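Local coordinates for kinesin-like protein KAR3 (Saccharomyces cerevisiae, PDB 1F9V) that probably hydrolyses ATP to drive movement along microtubules as a kinesin-family motor, its motor domain being held here with ADP and magnesium, at residues I59-Q62 with Q63-N66; G258-L261 with R262-N266; N317-S321 with S322-N326. The protein carries 2 engineered substitutions. All blocks are in the same frame, centred on the assembly; numbering follows the deposited sequence.

Contact 1 of 3, residues I59-Q62 with Q63-N66; sequences IFDQ and QDTN
Asp-61 to Asp-64 form a type I beta turn at the end of strand 58-60, closed by Asp-64 N bonding to Asp-61 O at 2.9 Å. The two aspartates then bind the backbone in both directions. Asp-61 OD1 accepts the N-H of Gln-63 at 2.8 Å, from above the carboxylate plane, which makes an Asx turn inside the beta turn; a weak bond from Asp-64 N reaches the same oxygen. With CG between the backbone N and the carbonyl carbon (chi1 65°), the Asp-61 carboxylate is turned back over the bend. Asp-64 OD2 returns the grip, taking Asp-61 N at 2.8 Å on its anti side. The turn leads from strand 58-60, which runs parallel to 4-11 in the kinesin motor domain, to Thr-65, the N-cap of helix 66-77. The Asp-64 carboxylate also meets the edge of the Phe-60 ring, the two planes almost perpendicular (88°), with Asp-64 CG 3.7 Å from Phe-60 CD1. Asp-61 OD1 and Asp-64 OD2 lie 3.5 Å apart, a like-charge proximity that the backbone N-H groups would partly offset. Asp-64 O is bonded by Arg-10, which lines an ADP pocket.

Contact 2 of 3, residues G258-L261 with R262-N266; sequences GDRL and RETQN
Thr-264 OG1 and its backbone N both bond to Arg-260 O, at 2.7 and 2.9 Å, reaching the carbonyl from opposite faces of its plane. They belong to the first turns of helix 258-281, the switch II helix of the kinesin motor domain, and the i to i+4 ladder continues on either side: Arg-262 N to Gly-258 O, Glu-263 N to Asp-259 O and Gln-265 N to Leu-261 O. Placing OG1 beside the backbone N (chi1 -59°) lets the threonine hydroxyl fold back on the preceding turn.

Two side-chain pairs run along the surface of this ladder. Glu-263 OE1 lies over one face of the Arg-260 guanidinium, toward its rim and 3.5 Å from NH1; this salt bridge works through charge alone, since no N-H points at the oxygen. The guanidinium gets there because the arginine chain bends at both chi2 and chi3. On another side, Leu-261 lays CD1 against the amide of Gln-265, 3.6 Å from CD, while its CD2 touches Arg-262 NH2.

The amide is held in turn by Arg-262, whose NE donates to Gln-265 OE1 at 3.2 Å, with NH2 adding a weak bond to the same oxygen. With an alanine in place of Gln-265, Arg-262 NE would probably lose this acceptor, its guanidinium would be freer to turn and a gap would open beside CD1 of Leu-261.

Farther out, Leu-261 packs on Val-256 and Thr-264 on Ile-251, both in the preceding loop. Glu-263 OE2 shares a weak hydrogen bond with Tyr-141 OH, and Gln-265 O accepts from Lys-269 NZ one turn on. One turn back, CG of Arg-262 rests 3.2 Å from Gly-258 O.

Contact 3 of 3, residues N317-S321 with S322-N326; sequences NISPS and SSHIN
Ser-319 OG meets His-324 ND1 at 2.8 Å, a hydrogen bond made at the edge of the imidazole and near its plane. This is the tight part of the contact. The same hydroxyl oxygen accepts the N-H of Ser-321 at 3.0 Å in a fairly straight bond (157°), an ST turn, and is thereby tied both to the backbone two residues on and to the histidine five residues on. Ser-319 reaches both because its OG swings beside the carbonyl carbon, opposite the backbone N (chi1 152°). CB of Ser-319 follows, 3.4 Å from ND1 of His-324. In the backbone, His-324 N bonds to Ser-321 O at 3.2 Å, the donor standing above the carbonyl plane, while Ser-321 CB lies obliquely to the imidazole, 4.0 Å from ND1. The hydroxyls of the buried Ser-321 and Ser-322 are used on other parts of the chain: Ser-321 OG bonds to Glu-19, and Ser-322 OG to Ser-24 OG and Thr-23 N.

Toward solvent the packing thins. Ser-323 is exposed and touches the 317-321 segment only lightly, but its OG stands 3.4 Å above the centre of one face of the His-324 ring. His-324 also touches Glu-19 and Gln-93, the latter a residue of an ADP pocket.

The turn lies where the chain leaves strand 311-318, which runs between strands 4-11 and 86-91 in the central sheet. After a short 3-10 segment at 322-324, with His-324 in the N-cap position, the chain enters helix 325-338. Such a strand-to-helix junction, beside the P-loop and with the Ser-319 side chain about 8 Å from ADP, belongs to the nucleotide side of the kinesin motor domain.

Overall arrangement
From the N terminus, contact 1 comes first, closing the turn between strand 58-60 and helix 66-77. Contact 2 follows much later in the chain, winding the first turns of helix 258-281, and contact 3 comes last, joining strand 311-318 to helix 325-338. The three lie in series, none nesting within or crossing another. Contacts 1 and 3 are neighbours in space, with centres about 15 Å apart: both leave the same central sheet, on strands flanking 4-11, and they touch where Gln-62 packs on Pro-320. Contact 2 stands apart, its nearest atoms about 25 Å from those of contact 1 and about 14 Å from those of contact 3.

Contact 1 of 3, residues I59-Q62 with Q63-N66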
loop_
_atom_site.group_PDB
_atom_site.type_symbol
_atom_site.label_atom_id
_atom_site.label_comp_id
_atom_site.label_asym_id
_atom_site.label_seq_id
_atom_site.Cartn_x
_atom_site.Cartn_y
_atom_site.Cartn_z
ATOM N N ILE A 59 3.202 -11.594 9.154
ATOM C CA ILE A 59 3.372 -12.321 7.911
ATOM C C ILE A 59 2.125 -13.155 7.703
ATOM O O ILE A 59 1.774 -13.979 8.541
ATOM C CB ILE A 59 4.612 -13.240 7.932
ATOM C CG1 ILE A 59 5.874 -12.406 8.176
ATOM C CG2 ILE A 59 4.740 -13.963 6.591
ATOM C CD1 ILE A 59 7.147 -13.220 8.306
ATOM N N PHE A 60 1.434 -12.897 6.601
ATOM C CA PHE A 60 0.222 -13.629 6.258
ATOM C C PHE A 60 0.619 -14.746 5.311
ATOM O O PHE A 60 1.359 -14.517 4.354
ATOM C CB PHE A 60 -0.786 -12.704 5.566
ATOM C CG PHE A 60 -1.263 -11.570 6.433
ATOM C CD1 PHE A 60 -2.206 -11.791 7.433
ATOM C CD2 PHE A 60 -0.770 -10.279 6.247
ATOM C CE1 PHE A 60 -2.655 -10.746 8.237
ATOM C CE2 PHE A 60 -1.211 -9.224 7.046
ATOM C CZ PHE A 60 -2.156 -9.457 8.043
ATOM N N ASP A 61 0.143 -15.958 5.576
ATOM C CA ASP A 61 0.481 -17.075 4.705
ATOM C C ASP A 61 -0.673 -17.433 3.775
ATOM O O ASP A 61 -1.684 -16.726 3.726
ATOM C CB ASP A 61 0.936 -18.295 5.525
ATOM C CG ASP A 61 -0.163 -18.875 6.396
ATOM O OD1 ASP A 61 -1.358 -18.692 6.081
ATOM O OD2 ASP A 61 0.185 -19.527 7.407
ATOM N N GLN A 62 -0.517 -18.521 3.032
ATOM C CA GLN A 62 -1.530 -18.942 2.076
ATOM C C GLN A 62 -2.909 -19.218 2.668
ATOM O O GLN A 62 -3.900 -19.202 1.944
ATOM C CB GLN A 62 -1.041 -20.171 1.304
ATOM C CG GLN A 62 0.176 -19.892 0.437
ATOM C CD GLN A 62 1.459 -20.389 1.063
ATOM O OE1 GLN A 62 1.816 -20.007 2.188
ATOM N NE2 GLN A 62 2.166 -21.254 0.340
ATOM N N GLN A 63 -2.976 -19.467 3.973
ATOM C CA GLN A 63 -4.256 -19.741 4.623
ATOM C C GLN A 63 -4.989 -18.447 4.976
ATOM O O GLN A 63 -6.193 -18.458 5.229
ATOM C CB GLN A 63 -4.052 -20.565 5.900
ATOM C CG GLN A 63 -3.297 -21.874 5.701
ATOM C CD GLN A 63 -4.198 -23.016 5.253
ATOM O OE1 GLN A 63 -5.196 -22.805 4.562
ATOM N NE2 GLN A 63 -3.847 -24.235 5.650
ATOM N N ASP A 64 -4.257 -17.334 4.997
ATOM C CA ASP A 64 -4.847 -16.043 5.343
ATOM C C ASP A 64 -5.658 -15.422 4.217
ATOM O O ASP A 64 -5.120 -15.046 3.180
ATOM C CB ASP A 64 -3.754 -15.074 5.780
ATOM C CG ASP A 64 -3.224 -15.389 7.160
ATOM O OD1 ASP A 64 -4.040 -15.573 8.085
ATOM O OD2 ASP A 64 -1.991 -15.452 7.330
ATOM N N THR A 65 -6.963 -15.322 4.432
ATOM C CA THR A 65 -7.879 -14.740 3.455
ATOM C C THR A 65 -7.894 -13.211 3.585
ATOM O O THR A 65 -7.290 -12.643 4.494
ATOM C CB THR A 65 -9.319 -15.239 3.701
ATOM O OG1 THR A 65 -9.775 -14.748 4.965
ATOM C CG2 THR A 65 -9.373 -16.761 3.726
ATOM N N ASN A 66 -8.597 -12.551 2.672
ATOM C CA ASN A 66 -8.707 -11.101 2.730
ATOM C C ASN A 66 -9.377 -10.675 4.036
ATOM O O ASN A 66 -9.016 -9.660 4.626
ATOM C CB ASN A 66 -9.489 -10.585 1.524
ATOM C CG ASN A 66 -8.600 -10.368 0.320
ATOM O OD1 ASN A 66 -7.430 -10.754 0.328
ATOM N ND2 ASN A 66 -9.144 -9.750 -0.722
HETATM O O HOH W 1 -5.470 -17.049 1.225
#

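Contact 2 of 3, residues G258-L261 with R262-N266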
loop_
_atom_site.group_PDB
_atom_site.type_symbol
_atom_site.label_atom_id
_atom_site.label_comp_id
_atom_site.label_asym_id
_atom_site.label_seq_id
_atom_site.Cartn_x
_atom_site.Cartn_y
_atom_site.Cartn_z
ATOM N N GLY A 258 12.268 2.007 -26.410
ATOM C CA GLY A 258 11.027 2.744 -26.589
ATOM C C GLY A 258 10.180 2.969 -25.353
ATOM O O GLY A 258 10.686 3.289 -24.280
ATOM N N ASP A 259 8.875 2.798 -25.520
ATOM C CA ASP A 259 7.923 2.990 -24.436
ATOM C C ASP A 259 8.197 2.057 -23.261
ATOM O O ASP A 259 7.993 2.430 -22.108
ATOM C CB ASP A 259 6.498 2.785 -24.953
ATOM C CG ASP A 259 6.123 3.782 -26.042
ATOM O OD1 ASP A 259 6.700 4.894 -26.076
ATOM O OD2 ASP A 259 5.246 3.454 -26.868
ATOM N N ARG A 260 8.662 0.847 -23.549
ATOM C CA ARG A 260 8.966 -0.112 -22.487
ATOM C C ARG A 260 10.134 0.395 -21.648
ATOM O O ARG A 260 10.128 0.287 -20.418
ATOM C CB ARG A 260 9.309 -1.477 -23.082
ATOM C CG ARG A 260 9.890 -2.446 -22.072
ATOM C CD ARG A 260 8.897 -2.739 -20.969
ATOM N NE ARG A 260 7.745 -3.469 -21.479
ATOM C CZ ARG A 260 7.061 -4.365 -20.778
ATOM N NH1 ARG A 260 7.419 -4.637 -19.528
ATOM N NH2 ARG A 260 6.026 -4.991 -21.328
ATOM N N LEU A 261 11.137 0.947 -22.319
ATOM C CA LEU A 261 12.307 1.484 -21.636
ATOM C C LEU A 261 11.904 2.646 -20.736
ATOM O O LEU A 261 12.297 2.711 -19.574
ATOM C CB LEU A 261 13.336 1.972 -22.658
ATOM C CG LEU A 261 14.456 2.879 -22.142
ATOM C CD1 LEU A 261 15.241 2.172 -21.047
ATOM C CD2 LEU A 261 15.366 3.259 -23.295
ATOM N N ARG A 262 11.110 3.564 -21.276
ATOM C CA ARG A 262 10.696 4.720 -20.500
ATOM C C ARG A 262 9.908 4.325 -19.267
ATOM O O ARG A 262 10.130 4.871 -18.188
ATOM C CB ARG A 262 9.882 5.670 -21.376
ATOM C CG ARG A 262 10.618 6.084 -22.654
ATOM C CD ARG A 262 11.536 7.289 -22.440
ATOM N NE ARG A 262 12.924 6.908 -22.187
ATOM C CZ ARG A 262 13.967 7.333 -22.896
ATOM N NH1 ARG A 262 13.794 8.160 -23.921
ATOM N NH2 ARG A 262 15.193 6.938 -22.569
ATOM N N GLU A 263 8.993 3.371 -19.418
ATOM C CA GLU A 263 8.197 2.926 -18.285
ATOM C C GLU A 263 9.071 2.219 -17.249
ATOM O O GLU A 263 8.916 2.436 -16.050
ATOM C CB GLU A 263 7.055 2.024 -18.764
ATOM C CG GLU A 263 7.280 0.549 -18.597
ATOM C CD GLU A 263 6.066 -0.259 -19.009
ATOM O OE1 GLU A 263 6.043 -1.481 -18.732
ATOM O OE2 GLU A 263 5.136 0.331 -19.607
ATOM N N THR A 264 10.009 1.400 -17.711
ATOM C CA THR A 264 10.901 0.686 -16.801
ATOM C C THR A 264 11.716 1.669 -15.974
ATOM O O THR A 264 11.880 1.496 -14.768
ATOM C CB THR A 264 11.873 -0.225 -17.579
ATOM O OG1 THR A 264 11.121 -1.171 -18.346
ATOM C CG2 THR A 264 12.803 -0.963 -16.624
ATOM N N GLN A 265 12.232 2.703 -16.630
ATOM C CA GLN A 265 13.030 3.709 -15.950
ATOM C C GLN A 265 12.205 4.447 -14.904
ATOM O O GLN A 265 12.672 4.695 -13.799
ATOM C CB GLN A 265 13.595 4.712 -16.960
ATOM C CG GLN A 265 14.624 4.114 -17.904
ATOM C CD GLN A 265 15.073 5.092 -18.972
ATOM O OE1 GLN A 265 14.266 5.830 -19.538
ATOM N NE2 GLN A 265 16.370 5.101 -19.253
ATOM N N ASN A 266 10.973 4.791 -15.259
ATOM C CA ASN A 266 10.089 5.512 -14.347
ATOM C C ASN A 266 9.632 4.651 -13.167
ATOM O O ASN A 266 9.528 5.137 -12.038
ATOM C CB ASN A 266 8.875 6.051 -15.112
ATOM C CG ASN A 266 9.193 7.325 -15.882
ATOM O OD1 ASN A 266 9.866 8.220 -15.366
ATOM N ND2 ASN A 266 8.716 7.408 -17.117
#

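Contact 3 of 3, residues N317-S321 with S322-N326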
loop_
_atom_site.group_PDB
_atom_site.type_symbol
_atom_site.label_atom_id
_atom_site.label_comp_id
_atom_site.label_asym_id
_atom_site.label_seq_id
_atom_site.Cartn_x
_atom_site.Cartn_y
_atom_site.Cartn_z
ATOM N N ASN A 317 3.576 -8.190 -1.090
ATOM C CA ASN A 317 2.972 -9.387 -1.645
ATOM C C ASN A 317 4.011 -10.243 -2.333
ATOM O O ASN A 317 4.832 -9.740 -3.100
ATOM C CB ASN A 317 1.903 -8.997 -2.668
ATOM C CG ASN A 317 0.752 -8.246 -2.043
ATOM O OD1 ASN A 317 0.645 -7.026 -2.172
ATOM N ND2 ASN A 317 -0.122 -8.973 -1.360
ATOM N N ILE A 318 3.972 -11.545 -2.064
ATOM C CA ILE A 318 4.906 -12.458 -2.706
ATOM C C ILE A 318 4.232 -13.761 -3.102
ATOM O O ILE A 318 3.234 -14.174 -2.505
ATOM C CB ILE A 318 6.124 -12.796 -1.807
ATOM C CG1 ILE A 318 5.663 -13.413 -0.493
ATOM C CG2 ILE A 318 6.971 -11.540 -1.570
ATOM C CD1 ILE A 318 6.799 -14.072 0.277
ATOM N N SER A 319 4.774 -14.381 -4.141
ATOM C CA SER A 319 4.278 -15.660 -4.615
ATOM C C SER A 319 5.009 -16.737 -3.808
ATOM O O SER A 319 6.139 -16.530 -3.367
ATOM C CB SER A 319 4.599 -15.823 -6.098
ATOM O OG SER A 319 4.740 -17.194 -6.445
ATOM N N PRO A 320 4.364 -17.894 -3.583
ATOM C CA PRO A 320 5.010 -18.971 -2.823
ATOM C C PRO A 320 5.809 -19.915 -3.730
ATOM O O PRO A 320 6.517 -20.801 -3.247
ATOM C CB PRO A 320 3.834 -19.700 -2.199
ATOM C CG PRO A 320 2.767 -19.592 -3.271
ATOM C CD PRO A 320 2.990 -18.262 -3.978
ATOM N N SER A 321 5.699 -19.714 -5.039
ATOM C CA SER A 321 6.339 -20.588 -6.015
ATOM C C SER A 321 7.795 -20.358 -6.396
ATOM O O SER A 321 8.291 -19.234 -6.391
ATOM C CB SER A 321 5.470 -20.627 -7.265
ATOM O OG SER A 321 4.131 -20.926 -6.892
ATOM N N SER A 322 8.463 -21.461 -6.744
ATOM C CA SER A 322 9.882 -21.470 -7.111
ATOM C C SER A 322 10.262 -20.638 -8.322
ATOM O O SER A 322 11.339 -20.046 -8.345
ATOM C CB SER A 322 10.364 -22.908 -7.344
ATOM O OG SER A 322 10.194 -23.688 -6.180
ATOM N N SER A 323 9.398 -20.597 -9.331
ATOM C CA SER A 323 9.706 -19.827 -10.531
ATOM C C SER A 323 9.841 -18.339 -10.230
ATOM O O SER A 323 10.448 -17.596 -10.999
ATOM C CB SER A 323 8.626 -20.038 -11.596
ATOM O OG SER A 323 7.367 -19.557 -11.157
ATOM N N HIS A 324 9.288 -17.911 -9.100
ATOM C CA HIS A 324 9.333 -16.503 -8.712
ATOM C C HIS A 324 10.260 -16.222 -7.541
ATOM O O HIS A 324 10.303 -15.094 -7.045
ATOM C CB HIS A 324 7.935 -16.022 -8.317
ATOM C CG HIS A 324 6.876 -16.324 -9.328
ATOM N ND1 HIS A 324 5.780 -17.109 -9.042
ATOM C CD2 HIS A 324 6.723 -15.913 -10.608
ATOM C CE1 HIS A 324 4.995 -17.168 -10.104
ATOM N NE2 HIS A 324 5.544 -16.451 -11.066
ATOM N N ILE A 325 11.004 -17.229 -7.097
ATOM C CA ILE A 325 11.871 -17.060 -5.936
ATOM C C ILE A 325 12.865 -15.896 -5.969
ATOM O O ILE A 325 13.142 -15.274 -4.942
ATOM C CB ILE A 325 12.630 -18.374 -5.629
ATOM C CG1 ILE A 325 13.126 -18.351 -4.188
ATOM C CG2 ILE A 325 13.758 -18.575 -6.619
ATOM C CD1 ILE A 325 12.009 -18.313 -3.171
ATOM N N ASN A 326 13.401 -15.584 -7.138
ATOM C CA ASN A 326 14.358 -14.492 -7.209
ATOM C C ASN A 326 13.678 -13.147 -6.990
ATOM O O ASN A 326 14.209 -12.289 -6.283
ATOM C CB ASN A 326 15.084 -14.524 -8.548
ATOM C CG ASN A 326 16.069 -15.675 -8.634
ATOM O OD1 ASN A 326 16.643 -16.091 -7.624
ATOM N ND2 ASN A 326 16.264 -16.198 -9.838
#